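Local structure of phosphate binding protein (4JWO) at residues A[142-147]-A[200-205]; A[256-261]-A[277-282]. The protein probably binds phosphate as a PstS-family periplasmic-type binding protein and serves its transport across the cytoplasmic membrane. One frame throughout, in Å; residues are numbered along the deposited sequence. Where two conformers were deposited one is given.

Following the chain from its N-terminal end, strand 134-148 is met first, and contact 1 is made when helix 198-208 returns to it, closing a loop of 52 residues. Contact 2 opens only after that loop is shut: 256-261, the end of strand 254-259 (antiparallel beside 134-148) and the turn after it, meets 277-282 across a shorter loop of 15 residues that contains helix 271-275. The two closures therefore follow in series, neither nested nor crossed. In space they adjoin, their centres about 11 Å apart. Two tyrosine hydroxyls join them, Tyr279 to the carbonyl of Leu144 and Tyr202 to that of Pro281, so helix, sheet and connecting loop become one packed unit.

Contact 1 (A[142-147]-A[200-205]); sequences DGLTVV and FDYFTE
Strand 142-147 and helix 200-205 pass with their axes 9.8 Å apart at an angle of 69°, bringing Leu144 and Phe203 closest in the backbone. Leucine suits its place because its branch carbon CG lies on the tyrosine, 3.6 Å from CD2 of Tyr202, while one methyl, CD1, goes on to the backbone N and CB of Phe203, 3.8 Å from each. Asp142 and Leu144 both point to the helix, as alternate residues of a strand do, and reach the CD2 corner of Tyr202 obliquely from opposite sides of its ring plane, holding it between carboxylate and leucine. A chi1 of -177° turns the carboxylate of Asp142 away from the backbone N and out beside the ring, with OD2 3.4 Å from CD2 of Tyr202. The tyrosine and these two side chains run alongside each other, heading opposite ways; its buried hydroxyl is satisfied by the carbonyl of Pro281, in the loop before strand 283-291. Farther along, Val146 fits a branched methyl, CG2, to the edge of the Phe203 ring, 3.8 Å from CE1. Phenylalanine offers a flat ring shared by Val146, Tyr240 (stacked) and Trp167 (edge-to-face), and Arg284 makes a cation-pi contact with Tyr202. The helix thus packs on the mixed sheet, where strand 134-148 pairs with antiparallel neighbours 237-242, 254-259 and 283-291.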
ATOM      1  N   ASP A 142       2.522   3.853   1.872  1.00 15.89           N
ATOM      2  CA  ASP A 142       2.541   3.189   0.571  1.00 15.13           C
ATOM      3  C   ASP A 142       2.136   4.215  -0.470  1.00 14.97           C
ATOM      4  O   ASP A 142       1.028   4.740  -0.416  1.00 17.24           O
ATOM      5  CB  ASP A 142       1.530   2.029   0.582  1.00 17.66           C
ATOM      6  CG  ASP A 142       1.529   1.213  -0.716  1.00 18.15           C
ATOM      7  OD1 ASP A 142       2.176   1.615  -1.690  1.00 20.60           O
ATOM      8  OD2 ASP A 142       0.850   0.161  -0.756  1.00 21.04           O
ATOM      9  N   GLY A 143       3.033   4.519  -1.405  1.00 14.85           N
ATOM     10  CA  GLY A 143       2.728   5.453  -2.472  1.00 14.14           C
ATOM     11  C   GLY A 143       2.842   4.818  -3.846  1.00 15.89           C
ATOM     12  O   GLY A 143       3.774   4.066  -4.105  1.00 16.77           O
ATOM     13  N   LEU A 144       1.888   5.114  -4.721  1.00 14.70           N
ATOM     14  CA  LEU A 144       1.936   4.660  -6.106  1.00 14.71           C
ATOM     15  C   LEU A 144       1.999   5.850  -7.033  1.00 15.76           C
ATOM     16  O   LEU A 144       1.386   6.879  -6.764  1.00 15.47           O
ATOM     17  CB  LEU A 144       0.670   3.894  -6.466  1.00 16.37           C
ATOM     18  CG  LEU A 144       0.368   2.599  -5.732  1.00 17.24           C
ATOM     19  CD1 LEU A 144      -0.810   1.926  -6.427  1.00 17.31           C
ATOM     20  CD2 LEU A 144       1.580   1.683  -5.691  1.00 19.78           C
ATOM     21  N   THR A 145       2.693   5.683  -8.149  1.00 15.21           N
ATOM     22  CA  THR A 145       2.721   6.710  -9.181  1.00 12.93           C
ATOM     23  C   THR A 145       2.078   6.209 -10.459  1.00 15.36           C
ATOM     24  O   THR A 145       2.290   5.069 -10.875  1.00 16.18           O
ATOM     25  CB  THR A 145       4.143   7.141  -9.526  1.00 14.77           C
ATOM     26  OG1 THR A 145       4.902   5.986  -9.914  1.00 16.96           O
ATOM     27  CG2 THR A 145       4.803   7.796  -8.318  1.00 15.93           C
ATOM     28  N   VAL A 146       1.299   7.078 -11.080  1.00 13.75           N
ATOM     29  CA  VAL A 146       0.875   6.899 -12.459  1.00 11.52           C
ATOM     30  C   VAL A 146       1.875   7.649 -13.324  1.00 13.81           C
ATOM     31  O   VAL A 146       2.211   8.803 -13.041  1.00 14.42           O
ATOM     32  CB  VAL A 146      -0.521   7.480 -12.669  1.00 12.84           C
ATOM     33  CG1 VAL A 146      -0.912   7.424 -14.135  1.00 17.07           C
ATOM     34  CG2 VAL A 146      -1.520   6.714 -11.805  1.00 15.30           C
ATOM     35  N   VAL A 147       2.384   6.985 -14.357  1.00 13.37           N
ATOM     36  CA  VAL A 147       3.412   7.582 -15.193  1.00 12.32           C
ATOM     37  C   VAL A 147       3.014   7.605 -16.658  1.00 15.19           C
ATOM     38  O   VAL A 147       2.283   6.743 -17.135  1.00 14.71           O
ATOM     39  CB  VAL A 147       4.764   6.834 -15.045  1.00 14.90           C
ATOM     40  CG1 VAL A 147       5.310   7.000 -13.634  1.00 16.16           C
ATOM     41  CG2 VAL A 147       4.603   5.343 -15.382  1.00 16.89           C
ATOM     42  N   PHE A 200      -1.328  -3.966  -7.483  1.00 14.33           N
ATOM     43  CA  PHE A 200      -2.605  -4.146  -8.176  1.00 14.38           C
ATOM     44  C   PHE A 200      -3.779  -3.909  -7.245  1.00 15.58           C
ATOM     45  O   PHE A 200      -4.707  -3.166  -7.580  1.00 15.95           O
ATOM     46  CB  PHE A 200      -2.690  -5.568  -8.742  1.00 13.76           C
ATOM     47  CG  PHE A 200      -3.968  -5.868  -9.477  1.00 14.09           C
ATOM     48  CD1 PHE A 200      -4.059  -5.652 -10.845  1.00 15.05           C
ATOM     49  CD2 PHE A 200      -5.054  -6.403  -8.808  1.00 15.51           C
ATOM     50  CE1 PHE A 200      -5.232  -5.960 -11.533  1.00 15.63           C
ATOM     51  CE2 PHE A 200      -6.237  -6.705  -9.490  1.00 16.25           C
ATOM     52  CZ  PHE A 200      -6.311  -6.467 -10.859  1.00 17.03           C
ATOM     53  N   ASP A 201      -3.750  -4.558  -6.084  1.00 13.97           N
ATOM     54  CA  ASP A 201      -4.831  -4.434  -5.106  1.00 14.69           C
ATOM     55  C   ASP A 201      -5.052  -2.982  -4.698  1.00 15.46           C
ATOM     56  O   ASP A 201      -6.191  -2.527  -4.603  1.00 18.82           O
ATOM     57  CB  ASP A 201      -4.560  -5.302  -3.873  1.00 16.66           C
ATOM     58  CG  ASP A 201      -4.777  -6.779  -4.143  1.00 18.32           C
ATOM     59  OD1 ASP A 201      -5.302  -7.116  -5.229  1.00 19.40           O
ATOM     60  OD2 ASP A 201      -4.433  -7.601  -3.263  1.00 23.13           O
ATOM     61  N   TYR A 202      -3.968  -2.246  -4.467  1.00 16.44           N
ATOM     62  CA  TYR A 202      -4.096  -0.846  -4.046  1.00 13.82           C
ATOM     63  C   TYR A 202      -4.663   0.013  -5.181  1.00 14.87           C
ATOM     64  O   TYR A 202      -5.672   0.704  -5.004  1.00 16.96           O
ATOM     65  CB  TYR A 202      -2.723  -0.329  -3.574  1.00 13.47           C
ATOM     66  CG  TYR A 202      -2.680   1.098  -3.047  1.00 14.10           C
ATOM     67  CD1 TYR A 202      -3.844   1.844  -2.858  1.00 16.10           C
ATOM     68  CD2 TYR A 202      -1.462   1.695  -2.742  1.00 18.03           C
ATOM     69  CE1 TYR A 202      -3.791   3.154  -2.382  1.00 18.74           C
ATOM     70  CE2 TYR A 202      -1.402   2.998  -2.268  1.00 16.45           C
ATOM     71  CZ  TYR A 202      -2.562   3.718  -2.086  1.00 16.47           C
ATOM     72  OH  TYR A 202      -2.519   5.015  -1.612  1.00 16.84           O
ATOM     73  N   PHE A 203      -4.022  -0.039  -6.343  1.00 13.80           N
ATOM     74  CA  PHE A 203      -4.443   0.794  -7.467  1.00 15.10           C
ATOM     75  C   PHE A 203      -5.891   0.537  -7.832  1.00 13.79           C
ATOM     76  O   PHE A 203      -6.692   1.464  -7.957  1.00 15.67           O
ATOM     77  CB  PHE A 203      -3.548   0.526  -8.672  1.00 15.42           C
ATOM     78  CG  PHE A 203      -3.815   1.437  -9.829  1.00 13.32           C
ATOM     79  CD1 PHE A 203      -3.286   2.726  -9.842  1.00 14.67           C
ATOM     80  CD2 PHE A 203      -4.596   1.016 -10.888  1.00 16.14           C
ATOM     81  CE1 PHE A 203      -3.531   3.583 -10.911  1.00 16.98           C
ATOM     82  CE2 PHE A 203      -4.849   1.864 -11.954  1.00 17.23           C
ATOM     83  CZ  PHE A 203      -4.310   3.152 -11.959  1.00 15.24           C
ATOM     84  N   THR A 204      -6.253  -0.731  -7.983  1.00 16.56           N
ATOM     85  CA  THR A 204      -7.630  -1.039  -8.361  1.00 17.82           C
ATOM     86  C   THR A 204      -8.630  -0.649  -7.279  1.00 18.39           C
ATOM     87  O   THR A 204      -9.717  -0.168  -7.598  1.00 19.46           O
ATOM     88  CB  THR A 204      -7.816  -2.522  -8.762  1.00 18.14           C
ATOM     89  OG1 THR A 204      -7.528  -3.364  -7.639  1.00 19.47           O
ATOM     90  CG2 THR A 204      -6.915  -2.864  -9.924  1.00 18.31           C
ATOM     91  N   GLU A 205      -8.279  -0.828  -6.007  1.00 18.34           N
ATOM     92  CA  GLU A 205      -9.178  -0.447  -4.914  1.00 19.09           C
ATOM     93  C   GLU A 205      -9.551   1.033  -4.993  1.00 17.26           C
ATOM     94  O   GLU A 205     -10.728   1.392  -4.926  1.00 21.44           O
ATOM     95  CB  GLU A 205      -8.530  -0.728  -3.548  1.00 20.18           C
ATOM     96  CG  GLU A 205      -9.333  -0.239  -2.337  1.00 25.79           C
ATOM     97  CD  GLU A 205      -8.559  -0.378  -1.025  1.00 28.00           C
ATOM     98  OE1 GLU A 205      -7.607  -1.191  -0.965  1.00 38.02           O
ATOM     99  OE2 GLU A 205      -8.892   0.333  -0.056  1.00 38.62           O
TER

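Contact 2 (A[256-261]-A[277-282]); sequences VKISDG and GEYTPL
Ile258 meets the ring of Tyr279 through CG1, which lies 3.7 Å from CE1, and, roughly at right angles to that, touches Leu282, whose CD1 is 4.1 Å from the same CG1. A chi2 of -67° turns the end methyl of Ile258, CD1, to Leu282 as well, 4.1 Å from its CD1, so one branched residue serves both partners, while its CG2 reaches more loosely toward Pro281. At the outer end Asp260 lies against Thr280 and Pro281: its CB is 3.6 Å from the carbonyl O of Thr280 and rests on CD of the proline, whose preceding peptide is cis. Three waters complete the joint. One donates to the carbonyl of Val256 and to OH of Tyr279, each at 2.8 Å; a second spans the carbonyl oxygens of Ile258 and Thr280; the third donates to OD2 of Asp260, 2.6 Å away. OD1 of Asp260 takes the backbone N-H groups of Lys262 and Ala264, which holds the carboxylate over the turn that follows the strand. Tyr279, at the centre of an inverse gamma turn, extends its ring from the loop with CG anti to N (chi1 -178°), and its hydroxyl bonds the carbonyl of Leu144. A leucine in its place would probably leave that carbonyl and the bridging water without their hydroxyl partner and open a gap beside Ile258. Val267, Pro269, Thr273 and Ile274 also touch the tyrosine. The loop leads from helix 271-275 to strand 283-291 and packs its side chains against the end of strand 254-259, with Leu282 set against Val146 of strand 134-148 and, like Pro281, against helix 198-208.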
ATOM      1  N   VAL A 256       2.334  11.544 -13.398  1.00 13.84           N
ATOM      2  CA  VAL A 256       1.072  12.251 -13.578  1.00 15.33           C
ATOM      3  C   VAL A 256       0.633  12.881 -12.261  1.00 15.32           C
ATOM      4  O   VAL A 256       0.679  12.248 -11.202  1.00 15.54           O
ATOM      5  CB  VAL A 256      -0.012  11.281 -14.094  1.00 15.93           C
ATOM      6  CG1 VAL A 256      -1.380  11.951 -14.149  1.00 16.67           C
ATOM      7  CG2 VAL A 256       0.395  10.742 -15.471  1.00 15.48           C
ATOM      8  N   LYS A 257       0.233  14.144 -12.325  1.00 17.61           N
ATOM      9  CA  LYS A 257      -0.349  14.802 -11.161  1.00 17.11           C
ATOM     10  C   LYS A 257      -1.795  14.342 -11.023  1.00 17.14           C
ATOM     11  O   LYS A 257      -2.487  14.188 -12.024  1.00 17.90           O
ATOM     12  CB  LYS A 257      -0.274  16.317 -11.322  1.00 19.14           C
ATOM     13  CG  LYS A 257       1.137  16.817 -11.562  1.00 19.11           C
ATOM     14  CD  LYS A 257       1.159  18.318 -11.760  1.00 20.53           C
ATOM     15  CE  LYS A 257       2.580  18.850 -11.770  1.00 27.69           C
ATOM     16  NZ  LYS A 257       3.405  18.250 -12.850  1.00 31.51           N
ATOM     17  N   ILE A 258      -2.244  14.124  -9.786  1.00 17.18           N
ATOM     18  CA  ILE A 258      -3.515  13.446  -9.537  1.00 18.31           C
ATOM     19  C   ILE A 258      -4.558  14.336  -8.857  1.00 18.09           C
ATOM     20  O   ILE A 258      -4.300  14.925  -7.804  1.00 20.56           O
ATOM     21  CB  ILE A 258      -3.296  12.169  -8.689  1.00 14.44           C
ATOM     22  CG1 ILE A 258      -2.336  11.201  -9.396  1.00 18.49           C
ATOM     23  CG2 ILE A 258      -4.625  11.457  -8.393  1.00 19.30           C
ATOM     24  CD1 ILE A 258      -2.888  10.605 -10.687  1.00 17.36           C
ATOM     25  N   SER A 259      -5.734  14.439  -9.473  1.00 18.11           N
ATOM     26  CA  SER A 259      -6.871  15.111  -8.853  1.00 18.68           C
ATOM     27  C   SER A 259      -7.899  14.083  -8.416  1.00 21.32           C
ATOM     28  O   SER A 259      -8.170  13.138  -9.147  1.00 20.82           O
ATOM     29  CB  SER A 259      -7.526  16.070  -9.837  1.00 24.20           C
ATOM     30  OG  SER A 259      -6.659  17.141 -10.140  1.00 25.05           O
ATOM     31  N   ASP A 260      -8.487  14.281  -7.238  1.00 23.04           N
ATOM     32  CA  ASP A 260      -9.448  13.317  -6.711  1.00 23.46           C
ATOM     33  C   ASP A 260     -10.894  13.813  -6.643  1.00 26.84           C
ATOM     34  O   ASP A 260     -11.770  13.098  -6.158  1.00 24.88           O
ATOM     35  CB  ASP A 260      -8.989  12.785  -5.339  1.00 21.52           C
ATOM     36  CG  ASP A 260      -9.149  13.800  -4.218  1.00 25.58           C
ATOM     37  OD1 ASP A 260      -9.401  14.997  -4.493  1.00 23.88           O
ATOM     38  OD2 ASP A 260      -9.011  13.393  -3.039  1.00 25.97           O
ATOM     39  N   GLY A 261     -11.151  15.032  -7.112  1.00 25.27           N
ATOM     40  CA  GLY A 261     -12.499  15.580  -7.074  1.00 30.47           C
ATOM     41  C   GLY A 261     -12.895  16.095  -5.702  1.00 32.57           C
ATOM     42  O   GLY A 261     -14.014  16.569  -5.500  1.00 34.72           O
ATOM     43  N   GLY A 277       0.168  13.987   3.254  1.00 22.13           N
ATOM     44  CA  GLY A 277      -1.124  13.406   2.942  1.00 22.56           C
ATOM     45  C   GLY A 277      -1.875  14.123   1.828  1.00 21.70           C
ATOM     46  O   GLY A 277      -3.034  13.827   1.573  1.00 23.44           O
ATOM     47  N   GLU A 278      -1.225  15.072   1.173  1.00 19.39           N
ATOM     48  CA  GLU A 278      -1.885  15.824   0.115  0.55 19.44           C
ATOM     49  C   GLU A 278      -2.118  14.932  -1.108  1.00 21.50           C
ATOM     50  O   GLU A 278      -3.102  15.101  -1.823  1.00 22.27           O
ATOM     51  CB  GLU A 278      -1.065  17.066  -0.256  0.55 23.49           C
ATOM     52  CG  GLU A 278      -1.770  18.021  -1.198  0.55 25.25           C
ATOM     53  CD  GLU A 278      -0.858  19.133  -1.686  0.55 30.56           C
ATOM     54  OE1 GLU A 278       0.356  19.086  -1.391  0.55 31.73           O
ATOM     55  OE2 GLU A 278      -1.353  20.051  -2.371  0.55 36.14           O
ATOM     56  N   TYR A 279      -1.209  13.988  -1.332  1.00 19.68           N
ATOM     57  CA  TYR A 279      -1.290  13.106  -2.487  1.00 17.69           C
ATOM     58  C   TYR A 279      -2.228  11.935  -2.191  1.00 17.82           C
ATOM     59  O   TYR A 279      -1.810  10.860  -1.743  1.00 18.89           O
ATOM     60  CB  TYR A 279       0.115  12.634  -2.877  1.00 16.13           C
ATOM     61  CG  TYR A 279       0.160  11.740  -4.089  1.00 16.85           C
ATOM     62  CD1 TYR A 279      -0.059  12.247  -5.358  1.00 16.38           C
ATOM     63  CD2 TYR A 279       0.464  10.397  -3.967  1.00 14.53           C
ATOM     64  CE1 TYR A 279      -0.003  11.423  -6.479  1.00 16.65           C
ATOM     65  CE2 TYR A 279       0.522   9.568  -5.072  1.00 16.55           C
ATOM     66  CZ  TYR A 279       0.293  10.088  -6.324  1.00 15.01           C
ATOM     67  OH  TYR A 279       0.348   9.259  -7.437  1.00 16.45           O
ATOM     68  N   THR A 280      -3.516  12.174  -2.425  1.00 18.90           N
ATOM     69  CA  THR A 280      -4.551  11.182  -2.167  0.60 17.63           C
ATOM     70  C   THR A 280      -5.396  11.000  -3.441  1.00 22.15           C
ATOM     71  O   THR A 280      -5.656  11.962  -4.157  1.00 20.43           O
ATOM     72  CB  THR A 280      -5.395  11.599  -0.928  0.60 22.85           C
ATOM     73  OG1 THR A 280      -6.302  10.552  -0.561  0.60 16.93           O
ATOM     74  CG2 THR A 280      -6.169  12.890  -1.191  0.60 23.13           C
ATOM     75  N   PRO A 281      -5.851   9.768  -3.715  1.00 18.29           N
ATOM     76  CA  PRO A 281      -5.793   8.541  -2.907  1.00 16.34           C
ATOM     77  C   PRO A 281      -4.589   7.629  -3.107  1.00 16.20           C
ATOM     78  O   PRO A 281      -4.570   6.556  -2.500  1.00 17.79           O
ATOM     79  CB  PRO A 281      -7.044   7.799  -3.364  1.00 18.06           C
ATOM     80  CG  PRO A 281      -7.101   8.118  -4.841  1.00 17.80           C
ATOM     81  CD  PRO A 281      -6.629   9.567  -4.948  1.00 19.73           C
ATOM     82  N   LEU A 282      -3.617   8.023  -3.915  1.00 15.85           N
ATOM     83  CA  LEU A 282      -2.542   7.103  -4.279  1.00 15.96           C
ATOM     84  C   LEU A 282      -1.327   7.075  -3.338  1.00 18.31           C
ATOM     85  O   LEU A 282      -0.311   6.464  -3.652  1.00 17.68           O
ATOM     86  CB  LEU A 282      -2.129   7.323  -5.740  1.00 15.74           C
ATOM     87  CG  LEU A 282      -3.216   6.895  -6.730  1.00 17.04           C
ATOM     88  CD1 LEU A 282      -2.878   7.372  -8.143  1.00 19.81           C
ATOM     89  CD2 LEU A 282      -3.369   5.386  -6.717  1.00 17.49           C
TER
HETATM   90  O   HOH W   1       1.289   9.810  -9.997  1.00 15.53           O
HETATM   91  O   HOH W   2      -3.669  13.360  -5.435  1.00 18.17           O
HETATM   92  O   HOH W   3      -9.006  10.825  -2.393  1.00 28.22           O